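Local coordinates for Poly(Beta-D-mannuronate) lyase (Pseudopedobacter saltans, PDB 7O79), which probably cleaves poly(beta-D-mannuronate) in alginate, as a beta-helical polysaccharide lyase of family PL6, at residues Gly257-Gly262 with Ile281-Glu286; Tyr312-Asp317 with Arg348-Glu353; Ser236-Thr241 with Ala261-His266. All blocks are in the same frame, centred on the assembly; numbering follows the deposited sequence.

Overall arrangement
Followed from the N terminus, the chain first meets contact 3, where residues 261-266 come back beside 236-241 and close one coil of the parallel beta-helix. Contact 1 closes the next coil, joining strand 255-260 to strand 280-283; it shares Ala261 and Gly262 with contact 3, so the two loops overlap and neither encloses the other. Contact 2 comes later in the chain, bringing the turn at 312-317 alongside 348-353. The three are close neighbours: Lys316 O and Gly313 O meet the backbone N atoms of Gly264 and Gly262, and Leu350 N meets Gly285 O. Together they tie one strand pair of the helix to the turns that follow.

Contact 1 of 3, residues Gly257-Gly262 with Ile281-Glu286; sequences GIRLAG and ILICGE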
ATOM      1  N   GLY A 257      -0.795 -12.555  -5.390  1.00 21.57           N
ATOM      2  CA  GLY A 257      -1.818 -12.182  -4.444  1.00 22.72           C
ATOM      3  C   GLY A 257      -1.338 -11.396  -3.241  1.00 25.40           C
ATOM      4  O   GLY A 257      -1.030 -10.196  -3.327  1.00 24.19           O
ATOM      5  N   ILE A 258      -1.302 -12.072  -2.100  1.00 21.34           N
ATOM      6  CA  ILE A 258      -1.005 -11.460  -0.813  1.00 20.69           C
ATOM      7  C   ILE A 258       0.233 -12.122  -0.220  1.00 19.57           C
ATOM      8  O   ILE A 258       0.398 -13.345  -0.303  1.00 19.88           O
ATOM      9  CB  ILE A 258      -2.234 -11.563   0.123  1.00 23.62           C
ATOM     10  CG1 ILE A 258      -3.410 -10.789  -0.488  1.00 20.40           C
ATOM     11  CG2 ILE A 258      -1.926 -11.062   1.515  1.00 18.96           C
ATOM     12  CD1 ILE A 258      -4.793 -11.201   0.031  1.00 21.65           C
ATOM     13  N   ARG A 259       1.115 -11.305   0.359  1.00 22.20           N
ATOM     14  CA  ARG A 259       2.346 -11.795   0.966  1.00 18.96           C
ATOM     15  C   ARG A 259       2.602 -11.092   2.295  1.00 20.45           C
ATOM     16  O   ARG A 259       2.529  -9.860   2.373  1.00 21.16           O
ATOM     17  CB  ARG A 259       3.529 -11.593   0.029  1.00 19.81           C
ATOM     18  CG  ARG A 259       4.857 -11.654   0.728  1.00 20.22           C
ATOM     19  CD  ARG A 259       5.975 -12.002  -0.230  1.00 21.27           C
ATOM     20  NE  ARG A 259       6.472 -10.878  -1.020  1.00 21.57           N
ATOM     21  CZ  ARG A 259       7.425 -10.024  -0.637  1.00 26.42           C
ATOM     22  NH1 ARG A 259       7.961 -10.102   0.579  1.00 21.69           N
ATOM     23  NH2 ARG A 259       7.834  -9.072  -1.473  1.00 19.29           N
ATOM     24  N   LEU A 260       2.897 -11.873   3.343  1.00 20.02           N
ATOM     25  CA  LEU A 260       3.064 -11.319   4.682  1.00 19.45           C
ATOM     26  C   LEU A 260       4.360 -11.789   5.325  1.00 21.25           C
ATOM     27  O   LEU A 260       4.735 -12.962   5.206  1.00 20.67           O
ATOM     28  CB  LEU A 260       1.927 -11.719   5.646  1.00 20.81           C
ATOM     29  CG  LEU A 260       0.585 -10.985   5.664  1.00 22.63           C
ATOM     30  CD1 LEU A 260       0.784  -9.503   6.028  1.00 22.87           C
ATOM     31  CD2 LEU A 260      -0.166 -11.163   4.380  1.00 24.65           C
ATOM     32  N   ALA A 261       5.002 -10.876   6.056  1.00 18.38           N
ATOM     33  CA  ALA A 261       5.872 -11.216   7.183  1.00 18.23           C
ATOM     34  C   ALA A 261       5.256 -10.647   8.457  1.00 21.51           C
ATOM     35  O   ALA A 261       4.542  -9.639   8.413  1.00 20.81           O
ATOM     36  CB  ALA A 261       7.286 -10.653   6.993  1.00 18.46           C
ATOM     37  N   GLY A 262       5.521 -11.288   9.598  1.00 18.74           N
ATOM     38  CA  GLY A 262       5.149 -10.713  10.879  1.00 21.87           C
ATOM     39  C   GLY A 262       3.947 -11.397  11.517  1.00 24.62           C
ATOM     40  O   GLY A 262       3.352 -12.334  10.976  1.00 19.80           O
ATOM     41  N   ILE A 281       1.338 -15.793   0.391  1.00 19.70           N
ATOM     42  CA  ILE A 281       2.687 -16.182   0.785  1.00 18.21           C
ATOM     43  C   ILE A 281       2.894 -15.788   2.235  1.00 19.53           C
ATOM     44  O   ILE A 281       2.798 -14.606   2.579  1.00 22.62           O
ATOM     45  CB  ILE A 281       3.759 -15.538  -0.096  1.00 21.38           C
ATOM     46  CG1 ILE A 281       3.641 -16.029  -1.548  1.00 19.61           C
ATOM     47  CG2 ILE A 281       5.164 -15.802   0.489  1.00 19.35           C
ATOM     48  CD1 ILE A 281       4.393 -15.125  -2.555  1.00 17.60           C
ATOM     49  N   LEU A 282       3.183 -16.774   3.079  1.00 20.03           N
ATOM     50  CA  LEU A 282       3.619 -16.549   4.450  1.00 20.08           C
ATOM     51  C   LEU A 282       5.127 -16.765   4.454  1.00 20.94           C
ATOM     52  O   LEU A 282       5.587 -17.904   4.318  1.00 21.24           O
ATOM     53  CB  LEU A 282       2.928 -17.521   5.397  1.00 19.08           C
ATOM     54  CG  LEU A 282       1.399 -17.490   5.341  1.00 22.01           C
ATOM     55  CD1 LEU A 282       0.849 -18.240   6.530  1.00 24.75           C
ATOM     56  CD2 LEU A 282       0.861 -16.073   5.276  1.00 19.93           C
ATOM     57  N   ILE A 283       5.903 -15.680   4.578  1.00 19.20           N
ATOM     58  CA  ILE A 283       7.346 -15.782   4.352  1.00 21.66           C
ATOM     59  C   ILE A 283       8.043 -16.238   5.631  1.00 24.40           C
ATOM     60  O   ILE A 283       7.540 -16.053   6.746  1.00 24.19           O
ATOM     61  CB  ILE A 283       7.914 -14.443   3.830  1.00 24.89           C
ATOM     62  CG1 ILE A 283       9.211 -14.676   3.029  1.00 27.78           C
ATOM     63  CG2 ILE A 283       8.126 -13.469   4.969  1.00 24.38           C
ATOM     64  CD1 ILE A 283       9.637 -13.514   2.148  1.00 27.23           C
ATOM     65  N   CYS A 284       9.207 -16.863   5.478  1.00 22.18           N
ATOM     66  CA  CYS A 284       9.949 -17.324   6.644  1.00 22.51           C
ATOM     67  C   CYS A 284      10.615 -16.146   7.351  1.00 21.92           C
ATOM     68  O   CYS A 284      11.127 -15.221   6.713  1.00 22.41           O
ATOM     69  CB  CYS A 284      11.008 -18.353   6.242  1.00 22.93           C
ATOM     70  SG  CYS A 284      10.372 -19.895   5.553  1.00 28.45           S
ATOM     71  N   GLY A 285      10.595 -16.175   8.664  1.00 21.53           N
ATOM     72  CA  GLY A 285      11.207 -15.114   9.431  1.00 20.45           C
ATOM     73  C   GLY A 285      12.669 -15.401   9.701  1.00 22.64           C
ATOM     74  O   GLY A 285      13.156 -16.521   9.509  1.00 20.96           O
ATOM     75  N   GLU A 286      13.362 -14.376  10.181  1.00 19.92           N
ATOM     76  CA  GLU A 286      14.775 -14.492  10.508  1.00 22.16           C
ATOM     77  C   GLU A 286      14.999 -14.676  12.003  1.00 22.33           C
ATOM     78  O   GLU A 286      14.494 -13.895  12.816  1.00 23.79           O
ATOM     79  CB  GLU A 286      15.559 -13.275  10.024  1.00 21.82           C
ATOM     80  CG  GLU A 286      17.042 -13.548  10.181  1.00 21.98           C
ATOM     81  CD  GLU A 286      17.924 -12.469   9.627  1.00 24.96           C
ATOM     82  OE1 GLU A 286      17.688 -11.269   9.900  1.00 23.38           O
ATOM     83  OE2 GLU A 286      18.884 -12.849   8.937  1.00 23.58           O
TER
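With CG of Arg259 anti to the backbone N (chi1 161°), the aliphatic part of the arginine is carried across Ile281, whose CG2 branch is likewise anti to its own N. The two chains cross obliquely, and CD of Arg259 lies 4.0 Å from CG2 of Ile281, so methylenes cover the branched isoleucine while the charged end passes on. A bend further along the chain then turns the guanidinium, whose NH1 comes within 4.1 Å of Ile283 CD1; NE is bonded to the hydroxyl of Tyr256. Long and amphipathic, arginine suits a partly exposed position where an apolar neighbour must be covered and a polar group reached.

Beneath these side chains run two parallel strands; the axes of the short segments 257-260 and 281-283 diverge by 16°. Ile281 N donates a hydrogen bond to Ile258 O at 2.7 Å, Leu260 N bonds to Ile281 O at 2.8 Å, and Ile283 N reaches Leu260 O in an almost straight bond of 176°. This is the stacking of successive coils in a parallel beta-helix, the fold of the chondroitinase B family: each strand lies directly beside its counterpart one turn on.

On the other face Leu260 and Leu282 point into the buried interior, where both touch Tyr320 of a neighbouring wall. Their mutual contact is light, CB of Leu260 standing 4.5 Å from CD2 of Leu282, and leucine fits a core filled by side chains from several coils. At the end of the pairing, Ile283 sets its CG2 methyl 3.6 Å from Ala261 CB and beside Leu260 O; alanine's lone methyl allows the branched isoleucine to approach this closely.

Contact 2 of 3, residues Tyr312-Asp317 with Arg348-Glu353; sequences YGHVKD and RMLLPE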
ATOM      1  N   TYR A 312      13.218 -10.429   8.150  1.00 25.30           N
ATOM      2  CA  TYR A 312      11.776 -10.670   8.004  1.00 25.21           C
ATOM      3  C   TYR A 312      11.209 -11.135   9.343  1.00 21.51           C
ATOM      4  O   TYR A 312      11.803 -11.993   9.999  1.00 23.65           O
ATOM      5  CB  TYR A 312      11.486 -11.725   6.909  1.00 22.54           C
ATOM      6  CG  TYR A 312      11.789 -11.223   5.508  1.00 26.71           C
ATOM      7  CD1 TYR A 312      13.083 -11.291   4.996  1.00 27.59           C
ATOM      8  CD2 TYR A 312      10.793 -10.654   4.713  1.00 24.72           C
ATOM      9  CE1 TYR A 312      13.386 -10.807   3.737  1.00 27.17           C
ATOM     10  CE2 TYR A 312      11.082 -10.183   3.435  1.00 26.56           C
ATOM     11  CZ  TYR A 312      12.390 -10.263   2.959  1.00 29.38           C
ATOM     12  OH  TYR A 312      12.717  -9.809   1.701  1.00 29.71           O
ATOM     13  N   GLY A 313      10.073 -10.572   9.752  1.00 22.65           N
ATOM     14  CA  GLY A 313       9.422 -11.034  10.975  1.00 23.99           C
ATOM     15  C   GLY A 313       8.802 -12.420  10.831  1.00 22.21           C
ATOM     16  O   GLY A 313       8.173 -12.748   9.824  1.00 21.72           O
ATOM     17  N   HIS A 314       8.987 -13.240  11.864  1.00 22.86           N
ATOM     18  CA  HIS A 314       8.367 -14.557  11.944  1.00 24.72           C
ATOM     19  C   HIS A 314       6.851 -14.424  11.775  1.00 24.16           C
ATOM     20  O   HIS A 314       6.227 -13.567  12.400  1.00 22.41           O
ATOM     21  CB  HIS A 314       8.707 -15.161  13.313  1.00 26.71           C
ATOM     22  CG  HIS A 314       8.471 -16.635  13.426  1.00 27.18           C
ATOM     23  ND1 HIS A 314       8.701 -17.329  14.594  1.00 30.56           N
ATOM     24  CD2 HIS A 314       8.052 -17.553  12.519  1.00 26.32           C
ATOM     25  CE1 HIS A 314       8.434 -18.610  14.403  1.00 29.43           C
ATOM     26  NE2 HIS A 314       8.032 -18.770  13.155  1.00 26.72           N
ATOM     27  N   VAL A 315       6.260 -15.237  10.898  1.00 22.61           N
ATOM     28  CA  VAL A 315       4.812 -15.196  10.675  1.00 23.29           C
ATOM     29  C   VAL A 315       4.158 -16.128  11.691  1.00 24.64           C
ATOM     30  O   VAL A 315       4.161 -17.360  11.543  1.00 23.52           O
ATOM     31  CB  VAL A 315       4.421 -15.566   9.241  1.00 21.59           C
ATOM     32  CG1 VAL A 315       2.899 -15.472   9.073  1.00 21.73           C
ATOM     33  CG2 VAL A 315       5.084 -14.638   8.223  1.00 21.04           C
ATOM     34  N   LYS A 316       3.566 -15.547  12.719  1.00 23.42           N
ATOM     35  CA  LYS A 316       2.881 -16.348  13.715  1.00 24.71           C
ATOM     36  C   LYS A 316       1.602 -15.659  14.154  1.00 23.49           C
ATOM     37  O   LYS A 316       1.408 -14.458  13.953  1.00 23.10           O
ATOM     38  CB  LYS A 316       3.785 -16.628  14.921  1.00 27.30           C
ATOM     39  CG  LYS A 316       4.276 -15.383  15.622  1.00 28.48           C
ATOM     40  CD  LYS A 316       5.428 -15.725  16.574  1.00 31.59           C
ATOM     41  CE  LYS A 316       5.616 -14.634  17.609  1.00 38.09           C
ATOM     42  NZ  LYS A 316       6.681 -14.973  18.601  1.00 42.09           N
ATOM     43  N   ASP A 317       0.701 -16.461  14.715  1.00 21.89           N
ATOM     44  CA  ASP A 317      -0.434 -15.964  15.473  1.00 25.57           C
ATOM     45  C   ASP A 317      -1.427 -15.229  14.573  1.00 24.42           C
ATOM     46  O   ASP A 317      -2.198 -14.396  15.049  1.00 24.53           O
ATOM     47  CB  ASP A 317       0.033 -15.001  16.571  1.00 26.09           C
ATOM     48  CG  ASP A 317       0.929 -15.674  17.595  1.00 27.26           C
ATOM     49  OD1 ASP A 317       0.843 -16.903  17.796  1.00 31.15           O
ATOM     50  OD2 ASP A 317       1.677 -14.932  18.271  1.00 29.25           O
ATOM     51  N   ARG A 348      17.220 -16.715   7.740  1.00 24.12           N
ATOM     52  CA  ARG A 348      15.814 -16.753   7.314  1.00 22.51           C
ATOM     53  C   ARG A 348      15.269 -18.179   7.224  1.00 26.33           C
ATOM     54  O   ARG A 348      14.981 -18.720   6.148  1.00 26.40           O
ATOM     55  CB  ARG A 348      15.641 -16.027   5.988  1.00 21.73           C
ATOM     56  CG  ARG A 348      15.952 -14.544   6.058  1.00 26.00           C
ATOM     57  CD  ARG A 348      16.167 -14.056   4.664  1.00 26.01           C
ATOM     58  NE  ARG A 348      14.933 -14.157   3.902  1.00 25.88           N
ATOM     59  CZ  ARG A 348      14.762 -13.578   2.723  1.00 29.65           C
ATOM     60  NH1 ARG A 348      15.774 -12.888   2.189  1.00 24.65           N
ATOM     61  NH2 ARG A 348      13.605 -13.710   2.080  1.00 24.56           N
ATOM     62  N   MET A 349      15.078 -18.746   8.397  1.00 19.89           N
ATOM     63  CA  MET A 349      14.685 -20.120   8.635  1.00 23.54           C
ATOM     64  C   MET A 349      13.543 -20.334   9.629  1.00 26.79           C
ATOM     65  O   MET A 349      13.264 -21.487   9.988  1.00 25.33           O
ATOM     66  CB  MET A 349      15.941 -20.907   9.014  1.00 25.07           C
ATOM     67  CG  MET A 349      16.651 -20.246  10.223  1.00 28.79           C
ATOM     68  SD  MET A 349      16.099 -20.323  11.849  1.00 30.68           S
ATOM     69  CE  MET A 349      16.327 -22.033  12.299  1.00 37.14           C
ATOM     70  N   LEU A 350      12.801 -19.295  10.004  1.00 24.17           N
ATOM     71  CA  LEU A 350      11.680 -19.444  10.922  1.00 23.42           C
ATOM     72  C   LEU A 350      10.424 -19.755  10.107  1.00 23.57           C
ATOM     73  O   LEU A 350       9.872 -18.880   9.439  1.00 23.81           O
ATOM     74  CB  LEU A 350      11.516 -18.187  11.775  1.00 23.34           C
ATOM     75  CG  LEU A 350      12.693 -17.910  12.725  1.00 24.77           C
ATOM     76  CD1 LEU A 350      12.492 -16.604  13.464  1.00 22.56           C
ATOM     77  CD2 LEU A 350      12.926 -19.061  13.727  1.00 25.57           C
ATOM     78  N   LEU A 351       9.976 -21.002  10.166  1.00 25.67           N
ATOM     79  CA  LEU A 351       8.760 -21.400   9.483  1.00 25.14           C
ATOM     80  C   LEU A 351       7.542 -20.789  10.182  1.00 21.24           C
ATOM     81  O   LEU A 351       7.527 -20.661  11.408  1.00 22.91           O
ATOM     82  CB  LEU A 351       8.652 -22.920   9.482  1.00 25.02           C
ATOM     83  CG  LEU A 351       9.763 -23.613   8.698  1.00 28.64           C
ATOM     84  CD1 LEU A 351       9.621 -25.115   8.800  1.00 30.24           C
ATOM     85  CD2 LEU A 351       9.707 -23.160   7.233  1.00 29.35           C
ATOM     86  N   PRO A 352       6.500 -20.429   9.428  1.00 22.01           N
ATOM     87  CA  PRO A 352       5.296 -19.881  10.063  1.00 21.92           C
ATOM     88  C   PRO A 352       4.737 -20.870  11.079  1.00 27.38           C
ATOM     89  O   PRO A 352       4.826 -22.086  10.893  1.00 24.07           O
ATOM     90  CB  PRO A 352       4.339 -19.658   8.885  1.00 21.52           C
ATOM     91  CG  PRO A 352       5.275 -19.540   7.665  1.00 22.42           C
ATOM     92  CD  PRO A 352       6.342 -20.547   7.965  1.00 21.95           C
ATOM     93  N   GLU A 353       4.214 -20.338  12.189  1.00 24.71           N
ATOM     94  CA  GLU A 353       3.776 -21.181  13.294  1.00 23.69           C
ATOM     95  C   GLU A 353       2.576 -20.540  13.973  1.00 24.23           C
ATOM     96  O   GLU A 353       2.428 -19.318  13.987  1.00 22.45           O
ATOM     97  CB  GLU A 353       4.888 -21.408  14.329  1.00 24.73           C
ATOM     98  CG  GLU A 353       5.259 -20.132  15.090  1.00 29.63           C
ATOM     99  CD  GLU A 353       6.245 -20.328  16.239  1.00 34.94           C
ATOM    100  OE1 GLU A 353       6.775 -21.447  16.431  1.00 39.58           O
ATOM    101  OE2 GLU A 353       6.505 -19.327  16.947  1.00 34.92           O
TER
HETATM  102  O   HOH W   1       7.399 -17.121   9.315  1.00 20.83           O
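Tyr312 and Arg348 meet at one end of two neighbouring turns of the beta-helix, while His314, Val315 and Lys316 pair with Leu350, Pro352 and Glu353 further along. The segments run in nearly the same direction, as expected of successive coils, yet neither is a regular strand.

Of the hydrogen bonds, the shortest uses a side chain: His314 NE2 donates to Leu351 O at 2.6 Å. A chi1 of -164° swings the imidazole away from the backbone N of His314 and across to the other turn, and the oxygen lies close to the ring plane, although the donor sits 42° out of the carbonyl plane. Histidine suits the site because its ring offers a directed N-H and a flat apolar surface together. Backbone bonding follows with Glu353 N to Val315 O, whereas Asp317 N to Glu353 O is weak. A water bridges the turns, accepting from Val315 N and donating to Leu350 O.

Packing adds to the histidine's surroundings. CB of Leu350 rests over one face, 3.7 Å from the ring centroid, a CH-pi contact. OE2 of Glu353 comes obliquely within 3.3 Å of His314 CE1, the carboxylate moderately tilted from the ring; OE1 is hydrogen-bonded to Lys388 N. The rigid ring of Pro352 lies against Val315, CB to CB.

Charged and aromatic groups meet at the Tyr312 end of the contact. The tyrosine ring leans across the arginine, its plane 32° from the guanidinium, and Arg235 makes a cation-pi contact with the same tyrosine. Over the centre of the Arg348 guanidinium stands Tyr312 CE1, 3.3 Å from CZ of Arg348.

Contact 3 of 3, residues Ser236-Thr241 with Ala261-His266; sequences SGNFNT and AGQGHH
Asn238 and Gln263, Phe239 and His265, and Thr241 and His266 stand opposite one another where two turns run side by side. The backbones are joined by Phe239 N to Gln263 O at 2.9 Å and by His266 N to Asn240 O at 3.0 Å. Gly262 could hardly be another residue: at its phi of 106° a CB would press on the preceding carbonyl oxygen and also strike Gly237 O. A side chain at Gly264 would run into Phe239 CD1, and its positive phi also suits glycine.

The asparagine side chain of Asn238 works across the gap. Its OD1 accepts the amide of Gln263 at 3.0 Å through a lone pair, in the carbonyl plane, while ND2 turns back to Glu185 O. Such side chains bind the coils of a parallel beta-helix where strand pairing lapses: Asn216 OD1 holds Asn238 N as Asn238 OD1 holds Gln263 N, one coil on, and Asn240 OD1 reaches back to Asn218 N.

His265 lies flat alongside the Asn240 amide, the two planes 5° apart. Its torsion chi1 of -58° sets CG beside the backbone N and turns the ring toward the other turn, where ND1 accepts Asn240 N at 3.0 Å, in the ring plane. NE2 donates to Ala261 O at 2.7 Å, so both nitrogens are used and the ring's rotation is fixed. A leucine in its place would probably leave Asn240 N and Ala261 O without these partners and allow the turn to shift.

Gln263 extends beside Phe239, pointing the same way, with NE2 4.0 Å from CZ of Phe239, while Gln263 O lies over one face of the phenylalanine ring, offset toward its rim.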
ATOM      1  N   SER A 236       7.143  -5.417   6.494  1.00 19.11           N
ATOM      2  CA  SER A 236       7.613  -5.264   7.864  1.00 21.97           C
ATOM      3  C   SER A 236       6.413  -4.956   8.743  1.00 20.75           C
ATOM      4  O   SER A 236       5.322  -4.637   8.251  1.00 23.09           O
ATOM      5  CB  SER A 236       8.671  -4.154   7.984  1.00 22.39           C
ATOM      6  OG  SER A 236       9.894  -4.612   7.456  1.00 30.18           O
ATOM      7  N   GLY A 237       6.613  -5.062  10.057  1.00 23.43           N
ATOM      8  CA  GLY A 237       5.556  -4.729  10.992  1.00 20.31           C
ATOM      9  C   GLY A 237       4.617  -5.879  11.284  1.00 19.47           C
ATOM     10  O   GLY A 237       4.765  -7.009  10.799  1.00 21.21           O
ATOM     11  N   ASN A 238       3.621  -5.564  12.111  1.00 18.03           N
ATOM     12  CA  ASN A 238       2.781  -6.551  12.767  1.00 20.56           C
ATOM     13  C   ASN A 238       1.348  -6.034  12.874  1.00 22.48           C
ATOM     14  O   ASN A 238       1.091  -4.837  12.783  1.00 20.17           O
ATOM     15  CB  ASN A 238       3.329  -6.928  14.163  1.00 23.68           C
ATOM     16  CG  ASN A 238       4.788  -7.392  14.123  1.00 26.32           C
ATOM     17  OD1 ASN A 238       5.079  -8.484  13.631  1.00 23.75           O
ATOM     18  ND2 ASN A 238       5.706  -6.565  14.620  1.00 24.41           N
ATOM     19  N   PHE A 239       0.415  -6.967  13.072  1.00 23.84           N
ATOM     20  CA  PHE A 239      -1.011  -6.645  13.262  1.00 24.27           C
ATOM     21  C   PHE A 239      -1.568  -5.790  12.117  1.00 22.14           C
ATOM     22  O   PHE A 239      -2.204  -4.753  12.326  1.00 21.82           O
ATOM     23  CB  PHE A 239      -1.245  -5.974  14.620  1.00 22.05           C
ATOM     24  CG  PHE A 239      -0.440  -6.583  15.735  1.00 24.60           C
ATOM     25  CD1 PHE A 239      -0.824  -7.789  16.298  1.00 27.27           C
ATOM     26  CD2 PHE A 239       0.676  -5.942  16.240  1.00 23.99           C
ATOM     27  CE1 PHE A 239      -0.082  -8.357  17.321  1.00 29.55           C
ATOM     28  CE2 PHE A 239       1.412  -6.503  17.259  1.00 27.69           C
ATOM     29  CZ  PHE A 239       1.031  -7.708  17.801  1.00 25.41           C
ATOM     30  N   ASN A 240      -1.338  -6.235  10.887  1.00 20.06           N
ATOM     31  CA  ASN A 240      -1.943  -5.568   9.747  1.00 20.66           C
ATOM     32  C   ASN A 240      -3.189  -6.316   9.300  1.00 18.75           C
ATOM     33  O   ASN A 240      -3.340  -7.509   9.555  1.00 20.32           O
ATOM     34  CB  ASN A 240      -0.947  -5.430   8.599  1.00 16.75           C
ATOM     35  CG  ASN A 240       0.084  -4.351   8.881  1.00 20.03           C
ATOM     36  OD1 ASN A 240      -0.276  -3.222   9.255  1.00 21.35           O
ATOM     37  ND2 ASN A 240       1.361  -4.695   8.757  1.00 17.51           N
ATOM     38  N   THR A 241      -4.099  -5.586   8.659  1.00 21.84           N
ATOM     39  CA  THR A 241      -5.381  -6.133   8.226  1.00 22.38           C
ATOM     40  C   THR A 241      -5.498  -6.004   6.716  1.00 20.12           C
ATOM     41  O   THR A 241      -5.381  -4.904   6.164  1.00 20.87           O
ATOM     42  CB  THR A 241      -6.553  -5.438   8.923  1.00 21.91           C
ATOM     43  OG1 THR A 241      -6.499  -5.700  10.329  1.00 25.03           O
ATOM     44  CG2 THR A 241      -7.881  -5.946   8.375  1.00 22.76           C
ATOM     45  N   ALA A 261       5.002 -10.876   6.056  1.00 18.38           N
ATOM     46  CA  ALA A 261       5.872 -11.216   7.183  1.00 18.23           C
ATOM     47  C   ALA A 261       5.256 -10.647   8.457  1.00 21.51           C
ATOM     48  O   ALA A 261       4.542  -9.639   8.413  1.00 20.81           O
ATOM     49  CB  ALA A 261       7.286 -10.653   6.993  1.00 18.46           C
ATOM     50  N   GLY A 262       5.521 -11.288   9.598  1.00 18.74           N
ATOM     51  CA  GLY A 262       5.149 -10.713  10.879  1.00 21.87           C
ATOM     52  C   GLY A 262       3.947 -11.397  11.517  1.00 24.62           C
ATOM     53  O   GLY A 262       3.352 -12.334  10.976  1.00 19.80           O
ATOM     54  N   GLN A 263       3.593 -10.898  12.701  1.00 18.75           N
ATOM     55  CA  GLN A 263       2.677 -11.622  13.564  1.00 26.00           C
ATOM     56  C   GLN A 263       1.349 -10.889  13.713  1.00 23.25           C
ATOM     57  O   GLN A 263       1.271  -9.663  13.582  1.00 21.58           O
ATOM     58  CB  GLN A 263       3.302 -11.874  14.942  1.00 25.31           C
ATOM     59  CG  GLN A 263       3.518 -10.626  15.781  1.00 25.15           C
ATOM     60  CD  GLN A 263       4.168 -10.944  17.136  1.00 32.71           C
ATOM     61  OE1 GLN A 263       5.369 -11.235  17.209  1.00 36.35           O
ATOM     62  NE2 GLN A 263       3.375 -10.895  18.204  1.00 30.51           N
ATOM     63  N   GLY A 264       0.303 -11.672  13.971  1.00 20.88           N
ATOM     64  CA  GLY A 264      -0.981 -11.132  14.355  1.00 20.46           C
ATOM     65  C   GLY A 264      -1.826 -10.590  13.232  1.00 21.97           C
ATOM     66  O   GLY A 264      -2.809  -9.892  13.512  1.00 23.04           O
ATOM     67  N   HIS A 265      -1.478 -10.875  11.977  1.00 15.90           N
ATOM     68  CA  HIS A 265      -2.228 -10.348  10.842  1.00 18.53           C
ATOM     69  C   HIS A 265      -3.600 -10.997  10.733  1.00 21.30           C
ATOM     70  O   HIS A 265      -3.815 -12.123  11.191  1.00 22.83           O
ATOM     71  CB  HIS A 265      -1.454 -10.569   9.540  1.00 19.26           C
ATOM     72  CG  HIS A 265      -0.097  -9.945   9.544  1.00 20.54           C
ATOM     73  ND1 HIS A 265       0.118  -8.641   9.934  1.00 17.76           N
ATOM     74  CD2 HIS A 265       1.126 -10.467   9.275  1.00 19.66           C
ATOM     75  CE1 HIS A 265       1.411  -8.369   9.846  1.00 19.34           C
ATOM     76  NE2 HIS A 265       2.042  -9.461   9.455  1.00 18.01           N
ATOM     77  N   HIS A 266      -4.533 -10.253  10.127  1.00 22.81           N
ATOM     78  CA  HIS A 266      -5.882 -10.716   9.799  1.00 22.18           C
ATOM     79  C   HIS A 266      -6.019 -10.603   8.295  1.00 20.86           C
ATOM     80  O   HIS A 266      -6.027  -9.493   7.751  1.00 24.29           O
ATOM     81  CB  HIS A 266      -6.959  -9.876  10.496  1.00 20.67           C
ATOM     82  CG  HIS A 266      -7.068 -10.125  11.967  1.00 25.68           C
ATOM     83  ND1 HIS A 266      -7.978  -9.467  12.764  1.00 31.43           N
ATOM     84  CD2 HIS A 266      -6.379 -10.955  12.789  1.00 27.93           C
ATOM     85  CE1 HIS A 266      -7.846  -9.881  14.013  1.00 34.72           C
ATOM     86  NE2 HIS A 266      -6.890 -10.791  14.053  1.00 28.04           N
TER
HETATM   87  O   HOH W   2       3.592  -6.636   7.670  1.00 20.19           O
HETATM   88  O   HOH W   3      -4.498  -7.431  12.636  1.00 32.62           O
HETATM   89  O   HOH W   4      -9.167  -6.413  12.463  1.00 40.01           O